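Local coordinates for Baccell_00875 (Bacteroides cellulosilyticus DSM 14838, PDB 5NO8), which probably cleaves the L-rhamnose caps from glucuronic acid in complex arabinogalactan proteins, acting as a polysaccharide lyase, at residues 356-360 and 361-365; 435-439 and 440-444; 448-451 and 452-455; 467-470 and 471-474. All blocks are in the same frame, centred on the assembly; numbering follows the deposited sequence.

Contact 1: residues 356-360 and 361-365; sequences NNPSD and LRDGA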
loop_
_atom_site.group_PDB
_atom_site.type_symbol
_atom_site.label_atom_id
_atom_site.label_comp_id
_atom_site.label_asym_id
_atom_site.label_seq_id
_atom_site.Cartn_x
_atom_site.Cartn_y
_atom_site.Cartn_z
ATOM N N ASN A 356 28.779 -9.158 -13.626
ATOM C CA ASN A 356 29.570 -10.044 -14.469
ATOM C C ASN A 356 30.990 -9.463 -14.549
ATOM O O ASN A 356 31.313 -8.686 -15.424
ATOM C CB ASN A 356 28.929 -10.190 -15.859
ATOM C CG ASN A 356 27.553 -10.843 -15.804
ATOM O OD1 ASN A 356 27.258 -11.665 -14.932
ATOM N ND2 ASN A 356 26.701 -10.475 -16.750
ATOM N N ASN A 357 31.814 -9.808 -13.577
ATOM C CA ASN A 357 33.140 -9.201 -13.449
ATOM C C ASN A 357 33.873 -10.129 -12.508
ATOM O O ASN A 357 33.745 -9.991 -11.286
ATOM C CB ASN A 357 33.023 -7.768 -12.891
ATOM C CG ASN A 357 34.376 -7.091 -12.638
ATOM O OD1 ASN A 357 35.428 -7.532 -13.102
ATOM N ND2 ASN A 357 34.338 -5.997 -11.901
ATOM N N PRO A 358 34.579 -11.136 -13.070
ATOM C CA PRO A 358 35.454 -11.904 -12.182
ATOM C C PRO A 358 36.422 -10.902 -11.569
ATOM O O PRO A 358 36.794 -9.946 -12.242
ATOM C CB PRO A 358 36.152 -12.900 -13.124
ATOM C CG PRO A 358 35.923 -12.389 -14.513
ATOM C CD PRO A 358 34.643 -11.611 -14.469
ATOM N N SER A 359 36.767 -11.070 -10.303
ATOM C CA SER A 359 37.577 -10.067 -9.568
ATOM C C SER A 359 36.771 -8.896 -8.975
ATOM O O SER A 359 37.367 -7.939 -8.480
ATOM C CB SER A 359 38.732 -9.498 -10.408
ATOM O OG SER A 359 38.314 -8.365 -11.160
ATOM N N ASP A 360 35.442 -8.939 -9.072
ATOM C CA ASP A 360 34.574 -8.298 -8.077
ATOM C C ASP A 360 34.106 -9.483 -7.260
ATOM O O ASP A 360 33.717 -10.501 -7.826
ATOM C CB ASP A 360 33.388 -7.577 -8.748
ATOM C CG ASP A 360 32.630 -6.667 -7.795
ATOM O OD1 ASP A 360 32.057 -7.172 -6.809
ATOM O OD2 ASP A 360 32.582 -5.450 -8.038
ATOM N N LEU A 361 34.157 -9.384 -5.936
ATOM C CA LEU A 361 33.645 -10.460 -5.072
ATOM C C LEU A 361 32.128 -10.694 -5.200
ATOM O O LEU A 361 31.630 -11.731 -4.794
ATOM C CB LEU A 361 33.945 -10.159 -3.606
ATOM C CG LEU A 361 35.409 -10.169 -3.145
ATOM C CD1 LEU A 361 35.477 -9.549 -1.755
ATOM C CD2 LEU A 361 35.946 -11.596 -3.139
ATOM N N ARG A 362 31.392 -9.718 -5.723
ATOM C CA ARG A 362 29.949 -9.886 -5.942
ATOM C C ARG A 362 29.632 -10.517 -7.304
ATOM O O ARG A 362 28.472 -10.552 -7.704
ATOM C CB ARG A 362 29.240 -8.530 -5.830
ATOM C CG ARG A 362 29.388 -7.846 -4.482
ATOM C CD ARG A 362 29.052 -6.378 -4.567
ATOM N NE ARG A 362 30.057 -5.616 -5.304
ATOM C CZ ARG A 362 30.157 -4.287 -5.315
ATOM N NH1 ARG A 362 31.119 -3.710 -6.020
ATOM N NH2 ARG A 362 29.308 -3.521 -4.640
ATOM N N ASP A 363 30.645 -11.008 -8.028
ATOM C CA ASP A 363 30.425 -11.733 -9.296
ATOM C C ASP A 363 29.294 -12.753 -9.173
ATOM O O ASP A 363 29.311 -13.608 -8.282
ATOM C CB ASP A 363 31.710 -12.439 -9.743
ATOM C CG ASP A 363 31.628 -12.971 -11.177
ATOM O OD1 ASP A 363 31.053 -12.276 -12.046
ATOM O OD2 ASP A 363 32.156 -14.082 -11.425
ATOM N N GLY A 364 28.291 -12.633 -10.053
ATOM C CA GLY A 364 27.121 -13.488 -10.013
ATOM C C GLY A 364 25.901 -12.904 -9.314
ATOM O O GLY A 364 24.806 -13.450 -9.482
ATOM N N ALA A 365 26.084 -11.835 -8.520
ATOM C CA ALA A 365 25.000 -11.277 -7.713
ATOM C C ALA A 365 24.016 -10.528 -8.603
ATOM O O ALA A 365 24.427 -9.826 -9.504
ATOM C CB ALA A 365 25.549 -10.311 -6.662
#
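The carboxylate of Asp360 meets the guanidinium of Arg362 at its edge, the two planes only 22° apart, in a side-on salt bridge. Arg362 NE gives a nearly straight bond to Asp360 OD1 (2.9 Å), on the syn lone pair, while Arg362 NH1 reaches Asp360 OD2 (3.0 Å), also syn. The anti lone pair of OD1 remains for the backbone: Arg362 N donates to Asp360 OD1 at 2.8 Å. Asp360 has CG anti to the backbone N (chi1 -168°), which places the carboxylate beside Arg362 N, and a bend at chi3 brings the arginine head back to it. An asparagine here would probably cost the guanidinium the charge of this partner and leave it freer to turn. Arg362 NH2 also bonds to Leu378 O. Asp363 reaches back to Asn357, its OD1 taking Asn357 N (3.0 Å) from above the carboxylate plane and forming a salt bridge with Arg420 of helix 412-429. Asp363 N bonds to Asp360 O (3.1 Å), closing a type I turn between two type II turns, Asn357 to Asp360 and Arg362 to Ala365: a surface loop of consecutive beta turns, braced by aspartates.

Contact 2: residues 435-439 and 440-444; sequences VTYSS and VDQKN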
loop_
_atom_site.group_PDB
_atom_site.type_symbol
_atom_site.label_atom_id
_atom_site.label_comp_id
_atom_site.label_asym_id
_atom_site.label_seq_id
_atom_site.Cartn_x
_atom_site.Cartn_y
_atom_site.Cartn_z
ATOM N N VAL A 435 25.181 -19.755 8.400
ATOM C CA VAL A 435 24.904 -18.420 8.881
ATOM C C VAL A 435 24.888 -17.540 7.628
ATOM O O VAL A 435 25.770 -17.647 6.760
ATOM C CB VAL A 435 25.927 -17.938 9.930
ATOM C CG1 VAL A 435 25.728 -16.457 10.238
ATOM C CG2 VAL A 435 25.817 -18.788 11.208
ATOM N N THR A 436 23.885 -16.672 7.560
ATOM C CA THR A 436 23.513 -15.993 6.315
ATOM C C THR A 436 23.567 -14.482 6.472
ATOM O O THR A 436 22.889 -13.899 7.325
ATOM C CB THR A 436 22.101 -16.441 5.878
ATOM O OG1 THR A 436 22.089 -17.861 5.719
ATOM C CG2 THR A 436 21.675 -15.778 4.569
ATOM N N TYR A 437 24.390 -13.866 5.644
ATOM C CA TYR A 437 24.584 -12.425 5.612
ATOM C C TYR A 437 24.006 -11.869 4.308
ATOM O O TYR A 437 23.581 -12.628 3.437
ATOM C CB TYR A 437 26.070 -12.105 5.723
ATOM C CG TYR A 437 26.622 -12.522 7.066
ATOM C CD1 TYR A 437 26.419 -11.718 8.198
ATOM C CD2 TYR A 437 27.292 -13.732 7.223
ATOM C CE1 TYR A 437 26.897 -12.105 9.445
ATOM C CE2 TYR A 437 27.789 -14.119 8.460
ATOM C CZ TYR A 437 27.585 -13.304 9.566
ATOM O OH TYR A 437 28.053 -13.685 10.810
ATOM N N SER A 438 24.008 -10.553 4.191
ATOM C CA SER A 438 23.496 -9.874 3.001
ATOM C C SER A 438 24.599 -9.191 2.173
ATOM O O SER A 438 24.305 -8.670 1.101
ATOM C CB SER A 438 22.408 -8.875 3.425
ATOM O OG SER A 438 22.952 -7.753 4.118
ATOM N N SER A 439 25.853 -9.162 2.659
ATOM C CA SER A 439 26.968 -8.612 1.895
ATOM C C SER A 439 28.242 -9.477 2.050
ATOM O O SER A 439 28.353 -10.272 2.999
ATOM C CB SER A 439 27.223 -7.146 2.268
ATOM O OG SER A 439 27.580 -7.023 3.642
ATOM N N VAL A 440 29.152 -9.339 1.083
ATOM C CA VAL A 440 30.344 -10.203 0.976
ATOM C C VAL A 440 31.337 -10.008 2.135
ATOM O O VAL A 440 32.005 -10.957 2.518
ATOM C CB VAL A 440 31.081 -10.062 -0.373
ATOM C CG1 VAL A 440 30.143 -10.420 -1.536
ATOM C CG2 VAL A 440 31.663 -8.662 -0.577
ATOM N N ASP A 441 31.416 -8.800 2.682
ATOM C CA ASP A 441 32.172 -8.550 3.932
ATOM C C ASP A 441 31.726 -9.419 5.135
ATOM O O ASP A 441 32.541 -9.747 6.000
ATOM C CB ASP A 441 32.114 -7.060 4.328
ATOM C CG ASP A 441 30.679 -6.529 4.437
ATOM O OD1 ASP A 441 30.111 -6.166 3.382
ATOM O OD2 ASP A 441 30.122 -6.481 5.562
ATOM N N GLN A 442 30.439 -9.761 5.191
ATOM C CA GLN A 442 29.836 -10.498 6.305
ATOM C C GLN A 442 30.047 -9.803 7.679
ATOM O O GLN A 442 29.999 -10.469 8.717
ATOM C CB GLN A 442 30.315 -11.963 6.340
ATOM C CG GLN A 442 30.083 -12.745 5.046
ATOM C CD GLN A 442 30.373 -14.239 5.170
ATOM O OE1 GLN A 442 30.853 -14.716 6.199
ATOM N NE2 GLN A 442 30.087 -14.985 4.105
ATOM N N LYS A 443 30.272 -8.484 7.658
ATOM C CA LYS A 443 30.458 -7.663 8.862
ATOM C C LYS A 443 29.148 -6.980 9.238
ATOM O O LYS A 443 29.044 -6.392 10.314
ATOM C CB LYS A 443 31.567 -6.610 8.653
ATOM N N ASN A 444 28.131 -7.080 8.373
ATOM C CA ASN A 444 26.856 -6.402 8.602
ATOM C C ASN A 444 25.838 -7.357 9.255
ATOM O O ASN A 444 26.212 -8.431 9.735
ATOM C CB ASN A 444 26.348 -5.765 7.297
ATOM C CG ASN A 444 25.741 -4.403 7.532
ATOM O OD1 ASN A 444 24.695 -4.276 8.188
ATOM N ND2 ASN A 444 26.402 -3.374 7.029
HETATM O O HOH W 1 27.033 -8.590 6.085
#
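Val440 turns the chain directly after Ser439, its N bonded to Glu391, and its side chain packs on Phe424 and Lys428 of helix 412-429, a place suited to a small branched apolar residue. Asp441 comes next and folds back onto Ser439: its CG lies between the backbone N and the carbonyl carbon (chi1 55°), which brings OD1 to the serine hydroxyl. Ser439 OG donates to Asp441 OD1 at 2.7 Å, from above the carboxylate plane. The other oxygen, Asp441 OD2, accepts from Lys443 N (2.9 Å), an Asx turn that an aspartate's short side chain can make. Gln442 follows with positive phi (56°), and its N donates to Ser439 O (3.1 Å). Its CB lies over the face of the Tyr437 ring, 3.9 Å from the centroid, in a CH-pi contact. Gln442 O lies over the ring too, toward its rim, 3.6 Å from Tyr437 CE1. The extended side chain carries NE2 to the carbonyl of Lys428. Finally Asn444 brings its carbonyl O to the edge of the tyrosine ring, and a water that accepts from Asn444 N donates to Ser439 OG (3.0 Å). The serine hydroxyl thus gives its proton to the aspartate and receives one from water, while both carboxylate oxygens have donors; this would probably stabilise the aspartate as an anion and hold the turn in shape.

Contact 3: residues 448-451 and 452-455; sequences GYNY and MWVA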
loop_
_atom_site.group_PDB
_atom_site.type_symbol
_atom_site.label_atom_id
_atom_site.label_comp_id
_atom_site.label_asym_id
_atom_site.label_seq_id
_atom_site.Cartn_x
_atom_site.Cartn_y
_atom_site.Cartn_z
ATOM N N GLY A 448 16.936 -12.396 10.379
ATOM C CA GLY A 448 16.167 -13.634 10.197
ATOM C C GLY A 448 15.442 -13.737 8.866
ATOM O O GLY A 448 15.295 -14.827 8.318
ATOM N N TYR A 449 14.985 -12.594 8.368
ATOM C CA TYR A 449 14.279 -12.511 7.079
ATOM C C TYR A 449 15.121 -13.120 5.968
ATOM O O TYR A 449 14.596 -13.835 5.104
ATOM C CB TYR A 449 13.972 -11.043 6.720
ATOM C CG TYR A 449 12.886 -10.375 7.554
ATOM C CD1 TYR A 449 11.550 -10.715 7.379
ATOM C CD2 TYR A 449 13.190 -9.361 8.483
ATOM C CE1 TYR A 449 10.540 -10.108 8.115
ATOM C CE2 TYR A 449 12.174 -8.725 9.217
ATOM C CZ TYR A 449 10.850 -9.113 9.027
ATOM O OH TYR A 449 9.818 -8.538 9.730
ATOM N N ASN A 450 16.426 -12.867 6.003
ATOM C CA ASN A 450 17.295 -13.202 4.889
ATOM C C ASN A 450 17.392 -14.707 4.679
ATOM O O ASN A 450 17.578 -15.150 3.543
ATOM C CB ASN A 450 18.698 -12.616 5.077
ATOM C CG ASN A 450 18.706 -11.102 5.139
ATOM O OD1 ASN A 450 17.712 -10.437 4.811
ATOM N ND2 ASN A 450 19.845 -10.541 5.537
ATOM N N TYR A 451 17.233 -15.486 5.750
ATOM C CA TYR A 451 17.369 -16.949 5.684
ATOM C C TYR A 451 16.245 -17.621 4.898
ATOM O O TYR A 451 16.464 -18.647 4.241
ATOM C CB TYR A 451 17.367 -17.550 7.087
ATOM C CG TYR A 451 18.618 -17.251 7.883
ATOM C CD1 TYR A 451 18.862 -15.966 8.376
ATOM C CD2 TYR A 451 19.561 -18.258 8.148
ATOM C CE1 TYR A 451 20.004 -15.681 9.100
ATOM C CE2 TYR A 451 20.711 -17.988 8.884
ATOM C CZ TYR A 451 20.929 -16.699 9.359
ATOM O OH TYR A 451 22.061 -16.400 10.081
ATOM N N MET A 452 15.029 -17.088 5.023
ATOM C CA MET A 452 13.867 -17.659 4.328
ATOM C C MET A 452 14.026 -17.553 2.829
ATOM O O MET A 452 13.642 -18.460 2.101
ATOM C CB MET A 452 12.582 -16.945 4.715
ATOM C CG MET A 452 12.235 -16.988 6.193
ATOM S SD MET A 452 12.347 -18.653 6.912
ATOM C CE MET A 452 14.033 -18.687 7.489
ATOM N N TRP A 453 14.570 -16.426 2.394
ATOM C CA TRP A 453 14.692 -16.119 0.968
ATOM C C TRP A 453 15.838 -16.907 0.351
ATOM O O TRP A 453 15.708 -17.417 -0.761
ATOM C CB TRP A 453 14.872 -14.624 0.757
ATOM C CG TRP A 453 13.739 -13.808 1.325
ATOM C CD1 TRP A 453 12.406 -14.145 1.361
ATOM C CD2 TRP A 453 13.849 -12.532 1.954
ATOM N NE1 TRP A 453 11.689 -13.145 1.959
ATOM C CE2 TRP A 453 12.550 -12.143 2.336
ATOM C CE3 TRP A 453 14.923 -11.672 2.223
ATOM C CZ2 TRP A 453 12.291 -10.920 2.976
ATOM C CZ3 TRP A 453 14.670 -10.467 2.869
ATOM C CH2 TRP A 453 13.356 -10.100 3.229
ATOM N N VAL A 454 16.945 -17.036 1.089
ATOM C CA VAL A 454 18.023 -17.926 0.671
ATOM C C VAL A 454 17.537 -19.367 0.570
ATOM O O VAL A 454 17.844 -20.040 -0.400
ATOM C CB VAL A 454 19.259 -17.823 1.596
ATOM C CG1 VAL A 454 20.247 -18.968 1.320
ATOM C CG2 VAL A 454 19.943 -16.503 1.368
ATOM N N ALA A 455 16.792 -19.848 1.557
ATOM C CA ALA A 455 16.243 -21.197 1.525
ATOM C C ALA A 455 15.282 -21.416 0.372
ATOM O O ALA A 455 15.315 -22.455 -0.300
ATOM C CB ALA A 455 15.536 -21.508 2.818
#
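Trp453 lays its indole back along the helix over the carbonyl of Tyr449, whose O stands over one ring face, offset toward the rim, 3.5 Å from Trp453 CD2. The rotation responsible is chi1 -58°, with CG anti to the carbonyl carbon, and chi2 -36° then swings the six-membered ring toward the preceding turn. There Tyr449 CB makes an off-centre CH-pi contact, 4.2 Å from the centroid of that ring, and touches Trp453 CH2 at 3.7 Å. Asn450 OD1 approaches Trp453 CZ3 (3.6 Å) with amide and ring planes 36° apart. Replacing the tryptophan with an alanine would probably open a gap beside the Tyr449 carbonyl and leave Tyr449 CB and Leu396 of helix 396-409 without this packing surface. Met452 is bent at both chi2 and chi3, so the flexible thioether curls round until CE rests against Tyr451 CB (3.5 Å). Tyr451 points its ring off the helix, where OH bonds to Asn446 OD1 and to Thr436 N, a tyrosine long enough to span that distance. Asn450 O accepts from Val454 N and also touches Val454 CG2 (3.5 Å). Tyr451 O accepts from Ala455 N. Tyr449 O gets only a weak bond from Met452 N and is overlaid by the indole, so in these buried opening turns of helix 448-465 an aromatic face meets a carbonyl that the backbone holds weakly.

Contact 4: residues 467-470 and 471-474; sequences DKQF and VTDG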
loop_
_atom_site.group_PDB
_atom_site.type_symbol
_atom_site.label_atom_id
_atom_site.label_comp_id
_atom_site.label_asym_id
_atom_site.label_seq_id
_atom_site.Cartn_x
_atom_site.Cartn_y
_atom_site.Cartn_z
ATOM N N ASP A 467 19.494 -31.458 -8.445
ATOM C CA ASP A 467 20.633 -31.681 -7.560
ATOM C C ASP A 467 20.182 -31.662 -6.100
ATOM O O ASP A 467 19.857 -30.596 -5.546
ATOM C CB ASP A 467 21.711 -30.626 -7.791
ATOM C CG ASP A 467 22.985 -30.898 -6.994
ATOM O OD1 ASP A 467 22.974 -31.752 -6.095
ATOM O OD2 ASP A 467 24.002 -30.243 -7.251
ATOM N N LYS A 468 20.206 -32.836 -5.469
ATOM C CA LYS A 468 19.720 -32.972 -4.089
ATOM C C LYS A 468 20.467 -32.133 -3.051
ATOM O O LYS A 468 19.903 -31.847 -1.992
ATOM C CB LYS A 468 19.672 -34.442 -3.648
ATOM C CG LYS A 468 18.567 -35.243 -4.317
ATOM C CD LYS A 468 18.610 -36.704 -3.884
ATOM C CE LYS A 468 17.537 -37.494 -4.595
ATOM N NZ LYS A 468 17.456 -38.875 -4.066
ATOM N N GLN A 469 21.690 -31.710 -3.348
ATOM C CA GLN A 469 22.451 -30.840 -2.448
ATOM C C GLN A 469 21.750 -29.488 -2.189
ATOM O O GLN A 469 21.857 -28.936 -1.111
ATOM C CB GLN A 469 23.875 -30.599 -2.978
ATOM C CG GLN A 469 24.807 -29.799 -2.060
ATOM C CD GLN A 469 25.072 -30.491 -0.720
ATOM O OE1 GLN A 469 25.334 -31.694 -0.680
ATOM N NE2 GLN A 469 25.012 -29.727 0.382
ATOM N N PHE A 470 21.033 -28.966 -3.181
ATOM C CA PHE A 470 20.204 -27.770 -2.954
ATOM C C PHE A 470 19.130 -27.938 -1.872
ATOM O O PHE A 470 18.845 -27.005 -1.122
ATOM C CB PHE A 470 19.558 -27.317 -4.272
ATOM C CG PHE A 470 20.502 -26.633 -5.190
ATOM C CD1 PHE A 470 21.064 -25.434 -4.840
ATOM C CD2 PHE A 470 20.816 -27.180 -6.429
ATOM C CE1 PHE A 470 21.935 -24.779 -5.676
ATOM C CE2 PHE A 470 21.693 -26.529 -7.267
ATOM C CZ PHE A 470 22.257 -25.328 -6.886
ATOM N N VAL A 471 18.534 -29.114 -1.793
ATOM C CA VAL A 471 17.514 -29.394 -0.821
ATOM C C VAL A 471 18.166 -29.457 0.573
ATOM O O VAL A 471 17.596 -28.976 1.565
ATOM C CB VAL A 471 16.792 -30.709 -1.127
ATOM C CG1 VAL A 471 15.685 -30.976 -0.122
ATOM C CG2 VAL A 471 16.229 -30.697 -2.556
ATOM N N THR A 472 19.350 -30.070 0.638
ATOM C CA THR A 472 20.133 -30.088 1.882
ATOM C C THR A 472 20.461 -28.663 2.343
ATOM O O THR A 472 20.237 -28.327 3.504
ATOM C CB THR A 472 21.418 -30.944 1.719
ATOM O OG1 THR A 472 21.025 -32.299 1.484
ATOM C CG2 THR A 472 22.328 -30.860 2.949
ATOM N N ASP A 473 20.945 -27.829 1.429
ATOM C CA ASP A 473 21.293 -26.448 1.747
ATOM C C ASP A 473 20.074 -25.623 2.165
ATOM O O ASP A 473 20.168 -24.817 3.096
ATOM C CB ASP A 473 22.025 -25.770 0.570
ATOM C CG ASP A 473 23.383 -26.415 0.268
ATOM O OD1 ASP A 473 23.868 -27.224 1.085
ATOM O OD2 ASP A 473 23.959 -26.135 -0.797
ATOM N N GLY A 474 18.940 -25.834 1.498
ATOM C CA GLY A 474 17.685 -25.196 1.898
ATOM C C GLY A 474 17.294 -25.561 3.328
ATOM O O GLY A 474 17.044 -24.688 4.170
#
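Gln469 and Asp473, one helical turn apart, join through their side chains: Gln469 NE2 donates to Asp473 OD1 at 2.8 Å, with the oxygen close to the amide plane but the nitrogen above the carboxylate plane. The glutamine reaches it because CG is anti to the backbone N (chi1 -175°) and chi2 then bends the chain forward along the helix, to Asp473. Asp473 OD1 has a second donor, the hydroxyl of Tyr434, so two groups hold that oxygen. At the start of the helix Asp467 OD1 accepts from Gln469 N (3.0 Å), a capping bond that a short acidic side chain makes well, and its negative charge probably also suits the positive end of the helix dipole. Lys468 O serves two amides, Thr472 N at 3.2 Å and, weakly, Val471 N. Asp473 N donates to Gln469 O (2.9 Å) and Gly474 N to Phe470 O (2.9 Å), completing the regular pattern. Ala455 of the preceding helix packs on the carbonyl O of Gly474. Phe470 packs on Met461 and Thr465 of helix 448-465 and on Ala422 of helix 412-429, Val471 meets Tyr462, and Asp473 touches Tyr458 and Arg426; the opening turn of helix 469-485 thus packs against both helices.

From the N terminus the four contacts come in series, none nested in or crossing another. Contact 1 closes turns in the loop after helix 338-352, and contact 2 folds the loop between helices 412-429 and 448-465; the two touch where Val440 CG1 meets Leu361 O and Arg362 CG. Contact 2 then meets contact 3, Thr436 packing on Val454 and Ser438 on Asn450, so the loop lies on the start of helix 448-465. Contact 4 opens the next helix, 469-485, and touches contact 3 through Ala455 and Gly474. Together they tie surface loops and consecutive helices into one side of the helical domain.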